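Local coordinates for initiator protein NS1 (Human bocavirus, PDB 4KW3) that probably recognises the viral replication origin and nicks one DNA strand to start rolling-circle replication, the full-length protein also having ATPase and helicase activities, at residues A10-A15 and R100-V105; F16-K21 and R128-S133. All coordinates share one frame; numbering follows the deposited sequence.

Interaction 1 (A10-A15 and R100-V105)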
loop_
_atom_site.group_PDB
_atom_site.type_symbol
_atom_site.label_atom_id
_atom_site.label_comp_id
_atom_site.label_asym_id
_atom_site.label_seq_id
_atom_site.Cartn_x
_atom_site.Cartn_y
_atom_site.Cartn_z
ATOM N N ALA A 10 8.418 -11.974 -14.107
ATOM C CA ALA A 10 7.525 -11.669 -15.206
ATOM C C ALA A 10 6.310 -10.862 -14.754
ATOM O O ALA A 10 5.782 -11.078 -13.657
ATOM C CB ALA A 10 7.088 -12.965 -15.861
ATOM N N PHE A 11 5.827 -9.975 -15.618
ATOM C CA PHE A 11 4.679 -9.149 -15.258
ATOM C C PHE A 11 3.731 -8.927 -16.437
ATOM O O PHE A 11 4.111 -8.296 -17.413
ATOM C CB PHE A 11 5.134 -7.790 -14.695
ATOM C CG PHE A 11 4.110 -7.139 -13.799
ATOM C CD1 PHE A 11 2.995 -6.499 -14.340
ATOM C CD2 PHE A 11 4.255 -7.181 -12.406
ATOM C CE1 PHE A 11 2.036 -5.917 -13.522
ATOM C CE2 PHE A 11 3.318 -6.581 -11.576
ATOM C CZ PHE A 11 2.193 -5.951 -12.141
ATOM N N SER A 12 2.493 -9.417 -16.312
ATOM C CA SER A 12 1.475 -9.336 -17.370
ATOM C C SER A 12 1.241 -7.944 -17.936
ATOM O O SER A 12 1.050 -6.981 -17.189
ATOM C CB SER A 12 0.141 -9.869 -16.852
ATOM O OG SER A 12 0.197 -11.269 -16.679
ATOM N N GLN A 13 1.209 -7.851 -19.262
ATOM C CA GLN A 13 0.952 -6.579 -19.934
ATOM C C GLN A 13 -0.462 -6.574 -20.559
ATOM O O GLN A 13 -1.054 -7.637 -20.762
ATOM C CB GLN A 13 2.050 -6.298 -20.970
ATOM C CG GLN A 13 3.444 -6.064 -20.386
ATOM C CD GLN A 13 3.919 -4.637 -20.554
ATOM O OE1 GLN A 13 3.267 -3.681 -20.110
ATOM N NE2 GLN A 13 5.059 -4.479 -21.222
ATOM N N PRO A 14 -1.042 -5.382 -20.793
ATOM C CA PRO A 14 -0.501 -4.062 -20.453
ATOM C C PRO A 14 -0.606 -3.833 -18.942
ATOM O O PRO A 14 -1.511 -4.393 -18.298
ATOM C CB PRO A 14 -1.428 -3.108 -21.210
ATOM C CG PRO A 14 -2.744 -3.816 -21.227
ATOM C CD PRO A 14 -2.408 -5.289 -21.350
ATOM N N ALA A 15 0.326 -3.058 -18.390
ATOM C CA ALA A 15 0.348 -2.768 -16.950
ATOM C C ALA A 15 0.118 -1.288 -16.676
ATOM O O ALA A 15 0.564 -0.423 -17.432
ATOM C CB ALA A 15 1.679 -3.228 -16.306
ATOM N N ARG A 100 -6.678 -13.671 -14.437
ATOM C CA ARG A 100 -5.253 -13.773 -14.728
ATOM C C ARG A 100 -4.654 -12.389 -14.778
ATOM O O ARG A 100 -4.875 -11.638 -15.734
ATOM C CB ARG A 100 -4.988 -14.489 -16.054
ATOM C CG ARG A 100 -5.563 -15.885 -16.135
ATOM C CD ARG A 100 -5.151 -16.591 -17.416
ATOM N NE ARG A 100 -5.807 -17.891 -17.520
ATOM C CZ ARG A 100 -5.311 -19.025 -17.036
ATOM N NH1 ARG A 100 -4.140 -19.028 -16.405
ATOM N NH2 ARG A 100 -5.992 -20.156 -17.183
ATOM N N CYS A 101 -3.878 -12.064 -13.754
ATOM C CA CYS A 101 -3.236 -10.761 -13.667
ATOM C C CYS A 101 -2.030 -10.778 -12.745
ATOM O O CYS A 101 -1.867 -11.669 -11.931
ATOM C CB CYS A 101 -4.232 -9.743 -13.134
ATOM S SG CYS A 101 -4.929 -10.281 -11.589
ATOM N N ASP A 102 -1.183 -9.772 -12.867
ATOM C CA ASP A 102 -0.141 -9.584 -11.886
ATOM C C ASP A 102 -0.433 -8.316 -11.115
ATOM O O ASP A 102 -0.878 -7.314 -11.696
ATOM C CB ASP A 102 1.244 -9.547 -12.533
ATOM C CG ASP A 102 1.702 -10.917 -13.014
ATOM O OD1 ASP A 102 1.936 -11.788 -12.144
ATOM O OD2 ASP A 102 1.863 -11.113 -14.247
ATOM N N ILE A 103 -0.220 -8.372 -9.803
ATOM C CA ILE A 103 -0.521 -7.230 -8.946
ATOM C C ILE A 103 0.575 -7.015 -7.904
ATOM O O ILE A 103 0.916 -7.932 -7.150
ATOM C CB ILE A 103 -1.869 -7.434 -8.206
ATOM C CG1 ILE A 103 -3.015 -7.597 -9.213
ATOM C CG2 ILE A 103 -2.149 -6.269 -7.237
ATOM C CD1 ILE A 103 -4.254 -8.196 -8.626
ATOM N N ILE A 104 1.124 -5.803 -7.866
ATOM C CA ILE A 104 1.950 -5.374 -6.740
ATOM C C ILE A 104 1.266 -4.195 -6.035
ATOM O O ILE A 104 0.740 -3.287 -6.701
ATOM C CB ILE A 104 3.350 -4.971 -7.179
ATOM C CG1 ILE A 104 4.081 -6.184 -7.777
ATOM C CG2 ILE A 104 4.123 -4.341 -5.984
ATOM C CD1 ILE A 104 5.357 -5.830 -8.575
ATOM N N VAL A 105 1.247 -4.229 -4.700
ATOM C CA VAL A 105 0.702 -3.135 -3.901
ATOM C C VAL A 105 1.711 -2.792 -2.816
ATOM O O VAL A 105 2.304 -3.681 -2.190
ATOM C CB VAL A 105 -0.709 -3.457 -3.271
ATOM C CG1 VAL A 105 -1.181 -2.338 -2.343
ATOM C CG2 VAL A 105 -1.760 -3.668 -4.333
HETATM O O HOH W 1 4.255 -12.905 -12.250
#
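Ser12 and Asp102 make the direct polar bonds of this contact, and a single carboxylate oxygen takes both. Asp102 OD2 accepts the backbone N of Ser12 at 2.7 Å in a fairly straight bond (162° at the hydrogen), met on the anti side of the carboxylate and somewhat out of its plane. The hydroxyl of the same residue adds a second bond, Ser12 OG to Asp102 OD2 at 3.0 Å, coming from above that plane. With its chi1 of -71°, Ser12 keeps OG beside its own backbone N, so one residue presents both donors to one acceptor.

Across this contact the other carboxylate oxygen is reached through a water. It donates to Asp102 OD1 at 2.6 Å and to Ala10 O at 2.8 Å, bridging the loop to the strand a second time. Asn248 ND2 also binds Asp102 OD1, while Asn248 OD1 takes the N-H of Ile103; both oxygens of the aspartate therefore have partners, which probably fixes the rotation of the group.

The apolar half belongs to Phe11. Asp102 CB sits almost squarely over the ring centre, 3.6 Å from the Phe11 centroid and 5° off the normal, a CH-pi contact. Phe11 CE2 also meets Ile104 CD1 at 3.7 Å, approached obliquely, while Ile104 CG1 lies at the ring edge in plane. Ile119, Pro204 and Leu205 add further packing to the phenylalanine.

The loop leading into strand 15-21 is thus fastened to strand 101-109 in the central sheet of the HUH-type Rep nuclease fold. Ile104, whose other neighbours include Phe208, has its side chain about 7 Å from that of His117, a predicted metal ligand of the nickase site.

Interaction 2 (F16-K21 and R128-S133)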
loop_
_atom_site.group_PDB
_atom_site.type_symbol
_atom_site.label_atom_id
_atom_site.label_comp_id
_atom_site.label_asym_id
_atom_site.label_seq_id
_atom_site.Cartn_x
_atom_site.Cartn_y
_atom_site.Cartn_z
ATOM N N PHE A 16 -0.555 -1.003 -15.572
ATOM C CA PHE A 16 -0.856 0.372 -15.205
ATOM C C PHE A 16 -0.557 0.590 -13.733
ATOM O O PHE A 16 -0.591 -0.352 -12.931
ATOM C CB PHE A 16 -2.319 0.697 -15.544
ATOM C CG PHE A 16 -2.631 0.526 -16.995
ATOM C CD1 PHE A 16 -3.025 -0.715 -17.492
ATOM C CD2 PHE A 16 -2.473 1.598 -17.889
ATOM C CE1 PHE A 16 -3.280 -0.886 -18.855
ATOM C CE2 PHE A 16 -2.731 1.437 -19.249
ATOM C CZ PHE A 16 -3.137 0.193 -19.730
ATOM N N THR A 17 -0.247 1.828 -13.385
ATOM C CA THR A 17 0.098 2.160 -12.008
ATOM C C THR A 17 -0.851 3.222 -11.456
ATOM O O THR A 17 -1.090 4.265 -12.093
ATOM C CB THR A 17 1.572 2.604 -11.907
ATOM O OG1 THR A 17 2.412 1.543 -12.390
ATOM C CG2 THR A 17 1.966 2.958 -10.441
ATOM N N TYR A 18 -1.428 2.934 -10.292
ATOM C CA TYR A 18 -2.334 3.882 -9.635
ATOM C C TYR A 18 -1.797 4.330 -8.275
ATOM O O TYR A 18 -1.021 3.616 -7.618
ATOM C CB TYR A 18 -3.712 3.257 -9.417
ATOM C CG TYR A 18 -4.447 2.841 -10.676
ATOM C CD1 TYR A 18 -4.235 1.595 -11.254
ATOM C CD2 TYR A 18 -5.382 3.684 -11.265
ATOM C CE1 TYR A 18 -4.932 1.202 -12.386
ATOM C CE2 TYR A 18 -6.060 3.312 -12.395
ATOM C CZ TYR A 18 -5.835 2.068 -12.960
ATOM O OH TYR A 18 -6.524 1.708 -14.111
ATOM N N VAL A 19 -2.238 5.506 -7.841
ATOM C CA VAL A 19 -1.992 5.934 -6.478
ATOM C C VAL A 19 -3.316 6.183 -5.770
ATOM O O VAL A 19 -4.127 7.012 -6.201
ATOM C CB VAL A 19 -1.118 7.202 -6.385
ATOM C CG1 VAL A 19 -0.964 7.604 -4.903
ATOM C CG2 VAL A 19 0.235 6.939 -6.980
ATOM N N PHE A 20 -3.517 5.447 -4.680
ATOM C CA PHE A 20 -4.667 5.618 -3.813
ATOM C C PHE A 20 -4.251 6.451 -2.607
ATOM O O PHE A 20 -3.248 6.151 -1.984
ATOM C CB PHE A 20 -5.182 4.251 -3.341
ATOM C CG PHE A 20 -6.098 4.335 -2.151
ATOM C CD1 PHE A 20 -7.448 4.610 -2.318
ATOM C CD2 PHE A 20 -5.607 4.156 -0.861
ATOM C CE1 PHE A 20 -8.290 4.705 -1.227
ATOM C CE2 PHE A 20 -6.450 4.246 0.237
ATOM C CZ PHE A 20 -7.795 4.515 0.052
ATOM N N LYS A 21 -4.998 7.510 -2.304
ATOM C CA LYS A 21 -4.782 8.331 -1.107
ATOM C C LYS A 21 -5.875 8.030 -0.084
ATOM O O LYS A 21 -7.056 8.156 -0.396
ATOM C CB LYS A 21 -4.869 9.815 -1.451
ATOM C CG LYS A 21 -3.561 10.553 -1.541
ATOM C CD LYS A 21 -3.790 12.073 -1.458
ATOM C CE LYS A 21 -4.387 12.658 -2.752
ATOM N NZ LYS A 21 -3.379 13.323 -3.642
ATOM N N ARG A 128 -7.415 2.272 -23.135
ATOM C CA ARG A 128 -8.768 2.702 -23.412
ATOM C C ARG A 128 -9.586 2.863 -22.110
ATOM O O ARG A 128 -10.377 3.799 -21.981
ATOM C CB ARG A 128 -9.368 1.697 -24.413
ATOM C CG ARG A 128 -10.539 2.148 -25.238
ATOM C CD ARG A 128 -11.137 0.955 -25.987
ATOM N NE ARG A 128 -11.228 -0.239 -25.144
ATOM C CZ ARG A 128 -12.220 -0.493 -24.293
ATOM N NH1 ARG A 128 -13.244 0.346 -24.191
ATOM N NH2 ARG A 128 -12.201 -1.606 -23.564
ATOM N N ASN A 129 -9.427 1.930 -21.173
ATOM C CA ASN A 129 -10.182 1.958 -19.912
ATOM C C ASN A 129 -9.429 2.241 -18.604
ATOM O O ASN A 129 -10.056 2.492 -17.575
ATOM C CB ASN A 129 -11.063 0.704 -19.758
ATOM C CG ASN A 129 -10.261 -0.568 -19.500
ATOM O OD1 ASN A 129 -9.025 -0.588 -19.595
ATOM N ND2 ASN A 129 -10.972 -1.646 -19.171
ATOM N N ALA A 130 -8.102 2.175 -18.616
ATOM C CA ALA A 130 -7.365 2.299 -17.355
ATOM C C ALA A 130 -7.609 3.593 -16.564
ATOM O O ALA A 130 -7.836 3.536 -15.357
ATOM C CB ALA A 130 -5.868 2.078 -17.577
ATOM N N LYS A 131 -7.548 4.744 -17.218
ATOM C CA LYS A 131 -7.774 6.009 -16.522
ATOM C C LYS A 131 -9.214 6.135 -16.028
ATOM O O LYS A 131 -9.465 6.572 -14.901
ATOM C CB LYS A 131 -7.412 7.217 -17.403
ATOM C CG LYS A 131 -7.543 8.529 -16.655
ATOM C CD LYS A 131 -6.863 9.687 -17.324
ATOM C CE LYS A 131 -7.077 10.951 -16.487
ATOM N NZ LYS A 131 -6.517 12.175 -17.128
ATOM N N SER A 132 -10.157 5.754 -16.877
ATOM C CA SER A 132 -11.582 5.905 -16.573
ATOM C C SER A 132 -12.032 4.957 -15.457
ATOM O O SER A 132 -13.104 5.139 -14.866
ATOM C CB SER A 132 -12.428 5.681 -17.831
ATOM O OG SER A 132 -12.402 4.316 -18.224
ATOM N N SER A 133 -11.204 3.957 -15.157
ATOM C CA SER A 133 -11.561 2.990 -14.136
ATOM C C SER A 133 -11.210 3.476 -12.749
ATOM O O SER A 133 -11.480 2.779 -11.785
ATOM C CB SER A 133 -10.917 1.636 -14.386
ATOM O OG SER A 133 -11.362 1.113 -15.613
#
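Ala130 does nearly all the work for its segment, meeting two aromatic residues of strand 15-21. Its CB lies over one face of the Phe16 ring in a CH-pi contact, 3.5 Å from the Phe16 centroid and displaced toward the CD2 rim. Its carbonyl serves the second aromatic: Tyr18 OH donates to Ala130 O at 2.6 Å, the donor tilted 33° from the carbonyl plane, while the oxygen itself lies at the edge of the tyrosine ring, near its plane. Two apart on the strand, Phe16 and Tyr18 project from the same face toward the loop, and similar chi1 values (-59° and -61°) keep each CG beside its own backbone N. Phe16, Tyr18 and Ala130 are all buried, with Phe137 edge-to-face on Tyr18 and Ile187 against Ala130.

The solvent side belongs to Lys131 and Ser132, both exposed, their CB atoms directed away from strand 15-21; Ser133 turns back inward. The turn is held from within: Ser133 OG at 2.7 Å and Ser132 OG at 3.0 Å both donate to Asn129 O, from opposite faces of its carbonyl plane, and Ser133 OG is also bonded to Lys93 NZ.

Together these contacts seat the loop before helix 134-149 against the central sheet of the Rep nuclease domain, on the strand next to the one carrying the predicted metal-binding histidines, His115 and His117.

From the N terminus, the chain runs through 10-15 straight into strand 15-21, so the first halves of both contacts are consecutive. Interaction 1 closes a loop of 84 residues, just over half of them helical, when the chain returns along 100-105. Interaction 2 closes a longer one, 106 residues, only after strands 101-109 and 114-122 have been laid down. The two closures cross instead of nesting: 100-105 pairs back before 128-133 does. Their centres lie 14 Å apart and both reach the same sheet. Interaction 1 ties the entry loop to strand 101-109; interaction 2 ties strand 15-21 to the approach to helix 134-149.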